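Local coordinates for CdnC (Chryseobacterium gregarium DSM 19109, PDB 7MGV), which probably uses ATP to activate side-chain carboxylates of a ribosomal precursor peptide and close them into omega-ester macrocycles, as a graspetide ATP-grasp ligase, at residues Phe177-Gln189 with Tyr221-Lys233. Sequence-based numbering, arbitrary orientation.
With ADP (adenosine-5'-diphosphate), chain F.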
# COMPACT_ATOMS: atom_id res chain seq x y z
N PHE A 177 -16.31 21.15 16.50
CA PHE A 177 -15.54 21.75 15.42
C PHE A 177 -16.41 22.62 14.52
O PHE A 177 -16.02 23.73 14.13
CB PHE A 177 -14.87 20.64 14.60
CG PHE A 177 -14.03 21.13 13.46
CD1 PHE A 177 -14.58 21.28 12.19
CD2 PHE A 177 -12.69 21.41 13.64
CE1 PHE A 177 -13.81 21.73 11.14
CE2 PHE A 177 -11.91 21.85 12.58
CZ PHE A 177 -12.47 22.01 11.33
N ILE A 178 -17.62 22.14 14.20
CA ILE A 178 -18.50 22.87 13.29
C ILE A 178 -19.00 24.16 13.94
O ILE A 178 -19.02 25.22 13.31
CB ILE A 178 -19.66 21.98 12.84
CG1 ILE A 178 -19.15 20.83 11.97
CG2 ILE A 178 -20.69 22.79 12.07
CD1 ILE A 178 -20.07 19.63 11.93
N VAL A 179 -19.42 24.09 15.21
CA VAL A 179 -19.88 25.31 15.87
C VAL A 179 -18.72 26.27 16.10
O VAL A 179 -18.92 27.49 16.16
CB VAL A 179 -20.61 25.00 17.19
CG1 VAL A 179 -21.71 23.97 16.96
CG2 VAL A 179 -19.64 24.53 18.26
N LYS A 180 -17.49 25.76 16.20
CA LYS A 180 -16.35 26.65 16.36
C LYS A 180 -16.05 27.39 15.06
O LYS A 180 -15.92 28.62 15.04
CB LYS A 180 -15.13 25.86 16.83
CG LYS A 180 -13.89 26.71 17.07
CD LYS A 180 -12.70 25.84 17.44
CE LYS A 180 -11.39 26.62 17.36
NZ LYS A 180 -11.30 27.68 18.40
N HIS A 181 -15.97 26.66 13.94
CA HIS A 181 -15.53 27.29 12.70
C HIS A 181 -16.68 27.83 11.85
O HIS A 181 -16.43 28.65 10.96
CB HIS A 181 -14.67 26.30 11.91
CG HIS A 181 -13.43 25.88 12.63
ND1 HIS A 181 -12.26 26.61 12.58
CD2 HIS A 181 -13.19 24.84 13.46
CE1 HIS A 181 -11.35 26.02 13.33
NE2 HIS A 181 -11.89 24.94 13.87
N ARG A 182 -17.90 27.35 12.08
CA ARG A 182 -19.13 28.01 11.64
C ARG A 182 -19.36 27.92 10.13
O ARG A 182 -20.48 28.13 9.65
CB ARG A 182 -19.12 29.48 12.09
CG ARG A 182 -20.23 30.36 11.53
CD ARG A 182 -19.67 31.62 10.88
NE ARG A 182 -19.26 32.62 11.87
CZ ARG A 182 -18.01 33.01 12.06
NH1 ARG A 182 -17.03 32.50 11.33
NH2 ARG A 182 -17.73 33.93 12.98
N ASP A 183 -18.33 27.52 9.38
CA ASP A 183 -18.48 27.37 7.93
C ASP A 183 -17.60 26.18 7.54
O ASP A 183 -16.42 26.33 7.24
CB ASP A 183 -18.09 28.63 7.18
CG ASP A 183 -19.28 29.52 6.89
OD1 ASP A 183 -20.32 29.00 6.42
OD2 ASP A 183 -19.19 30.74 7.14
N VAL A 184 -18.21 24.99 7.53
CA VAL A 184 -17.48 23.74 7.42
C VAL A 184 -18.03 22.94 6.26
O VAL A 184 -19.24 22.77 6.13
CB VAL A 184 -17.56 22.92 8.73
CG1 VAL A 184 -16.77 21.63 8.60
CG2 VAL A 184 -17.06 23.75 9.90
N VAL A 185 -17.14 22.45 5.42
CA VAL A 185 -17.46 21.47 4.40
C VAL A 185 -17.10 20.10 4.95
O VAL A 185 -16.24 19.96 5.82
CB VAL A 185 -16.73 21.75 3.07
CG1 VAL A 185 -17.01 23.17 2.61
CG2 VAL A 185 -15.24 21.51 3.21
N ALA A 186 -17.78 19.07 4.44
CA ALA A 186 -17.52 17.69 4.82
C ALA A 186 -17.24 16.89 3.57
O ALA A 186 -18.02 16.94 2.61
CB ALA A 186 -18.71 17.10 5.59
N LYS A 187 -16.13 16.16 3.57
CA LYS A 187 -15.77 15.33 2.44
C LYS A 187 -15.32 13.96 2.92
O LYS A 187 -14.86 13.79 4.06
CB LYS A 187 -14.68 15.98 1.57
CG LYS A 187 -13.48 16.50 2.34
CD LYS A 187 -12.60 17.37 1.45
CE LYS A 187 -11.33 17.81 2.16
NZ LYS A 187 -10.66 18.95 1.47
N MET A 188 -15.51 12.97 2.06
CA MET A 188 -14.92 11.66 2.27
C MET A 188 -13.51 11.63 1.70
O MET A 188 -13.18 12.36 0.76
CB MET A 188 -15.77 10.56 1.62
CG MET A 188 -17.27 10.81 1.62
SD MET A 188 -18.13 9.66 0.52
CE MET A 188 -17.82 8.10 1.34
N GLN A 189 -12.67 10.76 2.27
CA GLN A 189 -11.38 10.49 1.66
C GLN A 189 -11.51 9.58 0.45
O GLN A 189 -10.59 9.53 -0.38
CB GLN A 189 -10.44 9.88 2.70
CG GLN A 189 -10.30 10.71 3.97
CD GLN A 189 -9.23 10.20 4.91
OE1 GLN A 189 -8.39 9.38 4.52
NE2 GLN A 189 -9.25 10.67 6.15
N TYR A 221 -20.73 5.29 12.65
CA TYR A 221 -20.57 4.11 11.81
C TYR A 221 -19.52 4.28 10.72
O TYR A 221 -19.09 3.27 10.15
CB TYR A 221 -21.91 3.73 11.19
CG TYR A 221 -23.02 3.62 12.20
CD1 TYR A 221 -23.02 2.61 13.15
CD2 TYR A 221 -24.06 4.54 12.22
CE1 TYR A 221 -24.02 2.51 14.09
CE2 TYR A 221 -25.07 4.45 13.16
CZ TYR A 221 -25.04 3.43 14.09
OH TYR A 221 -26.05 3.34 15.03
N CYS A 222 -19.12 5.51 10.41
CA CYS A 222 -18.09 5.75 9.40
C CYS A 222 -17.58 7.18 9.52
O CYS A 222 -18.38 8.12 9.58
CB CYS A 222 -18.63 5.48 7.99
SG CYS A 222 -17.62 6.16 6.65
N PRO A 223 -16.27 7.39 9.54
CA PRO A 223 -15.74 8.74 9.76
C PRO A 223 -15.95 9.64 8.55
O PRO A 223 -16.35 9.21 7.47
CB PRO A 223 -14.25 8.50 10.02
CG PRO A 223 -13.95 7.26 9.27
CD PRO A 223 -15.19 6.40 9.37
N MET A 224 -15.65 10.92 8.77
CA MET A 224 -15.72 11.93 7.72
C MET A 224 -14.64 12.97 8.01
O MET A 224 -14.17 13.11 9.14
CB MET A 224 -17.11 12.58 7.66
CG MET A 224 -17.32 13.52 6.49
SD MET A 224 -17.85 12.68 4.99
CE MET A 224 -19.51 13.32 4.83
N GLN A 225 -14.24 13.70 6.96
CA GLN A 225 -13.21 14.73 7.04
C GLN A 225 -13.90 16.09 6.94
O GLN A 225 -14.40 16.46 5.88
CB GLN A 225 -12.19 14.53 5.92
CG GLN A 225 -11.04 15.51 5.92
CD GLN A 225 -10.00 15.17 4.86
OE1 GLN A 225 -10.14 14.18 4.14
NE2 GLN A 225 -8.96 15.99 4.76
N PHE A 226 -13.93 16.82 8.05
CA PHE A 226 -14.50 18.16 8.10
C PHE A 226 -13.39 19.19 7.94
O PHE A 226 -12.27 19.00 8.42
CB PHE A 226 -15.24 18.39 9.41
CG PHE A 226 -16.41 17.47 9.62
CD1 PHE A 226 -16.23 16.21 10.17
CD2 PHE A 226 -17.69 17.86 9.26
CE1 PHE A 226 -17.30 15.36 10.35
CE2 PHE A 226 -18.76 17.01 9.44
CZ PHE A 226 -18.57 15.76 9.99
N GLN A 227 -13.72 20.29 7.27
CA GLN A 227 -12.73 21.32 7.01
C GLN A 227 -13.39 22.68 7.01
O GLN A 227 -14.53 22.83 6.54
CB GLN A 227 -12.02 21.10 5.67
CG GLN A 227 -10.63 20.50 5.79
CD GLN A 227 -9.92 20.42 4.46
OE1 GLN A 227 -10.49 20.73 3.42
NE2 GLN A 227 -8.66 20.00 4.49
N LYS A 228 -12.69 23.68 7.53
CA LYS A 228 -13.13 25.06 7.39
C LYS A 228 -13.26 25.40 5.91
O LYS A 228 -12.36 25.11 5.12
CB LYS A 228 -12.16 26.01 8.08
CG LYS A 228 -12.44 27.48 7.82
CD LYS A 228 -12.94 28.18 9.08
CE LYS A 228 -13.38 29.61 8.78
NZ LYS A 228 -14.58 29.64 7.89
N LYS A 229 -14.38 26.00 5.53
CA LYS A 229 -14.61 26.35 4.14
C LYS A 229 -13.77 27.56 3.78
O LYS A 229 -13.93 28.64 4.36
CB LYS A 229 -16.08 26.63 3.87
CG LYS A 229 -16.38 26.87 2.39
CD LYS A 229 -17.84 27.20 2.15
CE LYS A 229 -18.02 28.69 1.90
NZ LYS A 229 -18.39 28.97 0.48
N ILE A 230 -12.86 27.39 2.83
CA ILE A 230 -12.07 28.49 2.29
C ILE A 230 -12.86 29.13 1.16
O ILE A 230 -13.21 28.47 0.18
CB ILE A 230 -10.70 28.00 1.80
CG1 ILE A 230 -10.06 27.05 2.82
CG2 ILE A 230 -9.78 29.18 1.52
CD1 ILE A 230 -9.87 27.67 4.19
N GLU A 231 -13.16 30.42 1.30
CA GLU A 231 -13.80 31.16 0.23
C GLU A 231 -12.87 31.23 -0.97
O GLU A 231 -11.68 31.55 -0.83
CB GLU A 231 -14.19 32.56 0.69
CG GLU A 231 -15.56 33.01 0.21
CD GLU A 231 -16.67 32.05 0.60
OE1 GLU A 231 -17.10 32.08 1.77
OE2 GLU A 231 -17.11 31.26 -0.26
N LYS A 232 -13.39 30.93 -2.16
CA LYS A 232 -12.58 30.81 -3.36
C LYS A 232 -12.47 32.16 -4.05
O LYS A 232 -13.45 32.66 -4.61
CB LYS A 232 -13.16 29.77 -4.31
CG LYS A 232 -13.07 28.34 -3.82
CD LYS A 232 -13.16 27.36 -4.98
CE LYS A 232 -13.90 26.10 -4.58
NZ LYS A 232 -14.80 25.61 -5.67
N LYS A 233 -11.27 32.74 -4.03
CA LYS A 233 -10.94 33.80 -4.98
C LYS A 233 -10.28 33.21 -6.22
O LYS A 233 -10.58 33.63 -7.34
CB LYS A 233 -10.03 34.84 -4.34
CG LYS A 233 -9.49 35.86 -5.34
CD LYS A 233 -8.42 36.76 -4.73
CE LYS A 233 -7.90 37.75 -5.75
NZ LYS A 233 -6.96 38.74 -5.16
PB ADP F . -14.64 17.21 -8.13
O1B ADP F . -13.33 17.27 -7.38
O2B ADP F . -14.94 15.86 -8.73
O3B ADP F . -14.89 18.39 -9.04
PA ADP F . -15.35 17.04 -5.45
O1A ADP F . -14.46 15.82 -5.40
O2A ADP F . -16.59 17.13 -4.59
O3A ADP F . -15.74 17.39 -6.97
O5' ADP F . -14.44 18.32 -5.14
C5' ADP F . -14.32 18.85 -3.83
C4' ADP F . -14.43 20.37 -3.95
O4' ADP F . -14.53 20.95 -2.66
C3' ADP F . -13.23 20.97 -4.65
O3' ADP F . -13.64 21.59 -5.87
C2' ADP F . -12.68 22.01 -3.70
O2' ADP F . -12.54 23.27 -4.37
C1' ADP F . -13.71 22.12 -2.59
N9 ADP F . -13.04 22.16 -1.27
C8 ADP F . -12.25 21.20 -0.75
N7 ADP F . -11.79 21.56 0.47
C5 ADP F . -12.28 22.78 0.74
C6 ADP F . -12.19 23.74 1.86
N6 ADP F . -11.45 23.47 2.96
N1 ADP F . -12.87 24.91 1.74
C2 ADP F . -13.60 25.20 0.65
N3 ADP F . -13.73 24.37 -0.40
C4 ADP F . -13.10 23.17 -0.41
O HOH W 1 -7.84 18.47 2.18
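Val185 and Lys187 pair with Gln227 and Gln225 as the hydrogen-bonded positions of an antiparallel ladder, on neighbouring strands of the five-stranded antiparallel sheet that, in this ATP-grasp fold, lies over the adenine of ADP. Four backbone bonds define the register, Lys187 N to Gln225 O being nearly straight (173°), and Lys229 N to Asp183 O, 2.7 Å, extends the pairing past the strand end.

Polar contacts gather on the nucleotide face. Lys187 NZ donates to Gln227 OE1 at 2.6 Å, from above the amide plane rather than along a lone pair, and to ADP N7 at 3.0 Å. Its first torsion (49°) sets CG between backbone N and carbonyl carbon, and the extended chain beyond carries the ammonium across to the glutamine. Gln227 OE1 also accepts from ADP N6, while a water joins Gln227 NE2 to Lys187 NZ. Were Gln227 an alanine, Lys187 NZ and the adenine amino group would each lose an acceptor, and the ammonium would probably be freer to swing.

Apolar contacts fill the other face, toward helix 171-181. Ile178 CD1 and Ala186 CB meet Phe226 CE2 obliquely at 3.8 and 3.9 Å, whereas Val184 CG1 lies in plane at that ring's edge. Phe177 CE1 reaches Phe226 CB, and Met224 CG touches Ala186 CB.

At the end of strand 224-228 and just past it, adenine recognition passes to the backbone: Lys228 O accepts from ADP N6, and Ile230 N donates to ADP N1 over 2.7 Å at 166°.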